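Local coordinates for beta-galactosidase (Marinomonas sp. ef1, PDB 6Y2K), which hydrolyses terminal non-reducing beta-D-galactose residues from beta-galactosides, as a cold-active family 42 glycoside hydrolase that assembles into hexamers, at residues A[278-281]-A[282-285]. Residues are numbered along the deposited sequence; the frame is centred on the assembly and turned at random.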
# COMPACT_ATOMS: atom_id res chain seq x y z
N TYR A 278 20.13 12.05 -5.24
CA TYR A 278 19.07 11.58 -6.11
C TYR A 278 18.06 10.69 -5.39
O TYR A 278 18.42 9.91 -4.51
CB TYR A 278 19.67 10.86 -7.32
CG TYR A 278 20.54 11.76 -8.16
CD1 TYR A 278 20.00 12.89 -8.78
CD2 TYR A 278 21.91 11.51 -8.32
CE1 TYR A 278 20.80 13.73 -9.55
CE2 TYR A 278 22.70 12.34 -9.08
CZ TYR A 278 22.14 13.45 -9.71
OH TYR A 278 22.92 14.29 -10.49
N THR A 279 16.78 10.85 -5.77
CA THR A 279 15.70 10.04 -5.22
C THR A 279 15.71 8.64 -5.81
O THR A 279 16.34 8.38 -6.84
CB THR A 279 14.33 10.65 -5.51
OG1 THR A 279 14.11 10.71 -6.93
CG2 THR A 279 14.20 12.05 -4.89
N GLU A 280 14.96 7.75 -5.17
CA GLU A 280 14.80 6.39 -5.69
C GLU A 280 14.17 6.40 -7.09
O GLU A 280 14.65 5.69 -7.98
CB GLU A 280 14.02 5.49 -4.72
CG GLU A 280 14.93 4.67 -3.81
CD GLU A 280 16.13 5.48 -3.32
OE1 GLU A 280 17.28 5.00 -3.37
OE2 GLU A 280 15.90 6.62 -2.89
N ASP A 281 13.14 7.23 -7.29
CA ASP A 281 12.52 7.37 -8.61
C ASP A 281 13.51 7.83 -9.68
O ASP A 281 13.53 7.27 -10.78
CB ASP A 281 11.32 8.34 -8.57
CG ASP A 281 10.10 7.74 -7.87
OD1 ASP A 281 10.05 6.51 -7.62
OD2 ASP A 281 9.18 8.53 -7.55
N GLU A 282 14.33 8.83 -9.37
CA GLU A 282 15.37 9.31 -10.31
C GLU A 282 16.40 8.24 -10.67
O GLU A 282 16.78 8.09 -11.85
CB GLU A 282 16.08 10.54 -9.75
CG GLU A 282 15.20 11.79 -9.75
CD GLU A 282 15.78 12.98 -8.99
OE1 GLU A 282 16.55 12.79 -8.02
OE2 GLU A 282 15.45 14.12 -9.34
N LYS A 283 16.85 7.49 -9.66
CA LYS A 283 17.83 6.41 -9.87
C LYS A 283 17.28 5.34 -10.80
O LYS A 283 18.04 4.78 -11.61
CB LYS A 283 18.26 5.78 -8.54
CG LYS A 283 19.11 6.71 -7.68
CD LYS A 283 19.35 6.15 -6.29
CE LYS A 283 20.06 7.15 -5.39
NZ LYS A 283 21.50 7.32 -5.73
N HIS A 284 15.98 5.07 -10.70
CA HIS A 284 15.30 4.10 -11.55
C HIS A 284 15.02 4.67 -12.94
O HIS A 284 15.38 4.07 -13.95
CB HIS A 284 14.02 3.59 -10.90
CG HIS A 284 13.38 2.46 -11.65
ND1 HIS A 284 12.31 2.65 -12.50
CD2 HIS A 284 13.70 1.15 -11.74
CE1 HIS A 284 11.98 1.50 -13.05
NE2 HIS A 284 12.80 0.57 -12.60
N THR A 285 14.39 5.84 -12.99
CA THR A 285 13.99 6.47 -14.27
C THR A 285 15.16 6.73 -15.20
O THR A 285 15.07 6.49 -16.40
CB THR A 285 13.25 7.80 -13.99
OG1 THR A 285 12.05 7.52 -13.28
CG2 THR A 285 12.92 8.58 -15.29
O HOH W 1 10.87 5.48 -11.47
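Thr279 and Glu282 close the start of helix 280-285 with a capping box, each side chain taking the backbone N-H of the other residue. Thr279 stands at the N-cap, and its OG1, turned between its own backbone N and carbonyl carbon (chi1 62°), accepts from Glu282 N at 3.1 Å. In return Glu282 reaches back, extended beyond CG, and its OE1 receives Thr279 N at 3.0 Å on the anti side of the carboxylate, 25° out of its plane. Glu282 OE1 also lies in plane at the edge of the Tyr278 ring, 3.5 Å from Tyr278 CD1, with ring and carboxylate planes 71° apart. OE2 is left to form a salt bridge with Arg441, so both carboxylate oxygens are engaged and the group's rotation is probably fixed.

Lys283 runs back alongside Glu280, placing CE 3.3 Å from Tyr278 O; its ammonium binds the carbonyl oxygens of Leu272, Asp273 and Glu275. One turn on, Asp281 O accepts both Thr285 N (2.8 Å) and Thr285 OG1 (2.9 Å), the hydroxyl coming from above the carbonyl plane.

This short surface helix follows helix 268-274 in the connection that leads from barrel strand 261-266 to strand 310-315 of the TIM-barrel domain. Tyr278 and Glu282 tie it to helix 435-448 through Tyr440 and Arg441, while His284 meets His532 of a second subunit.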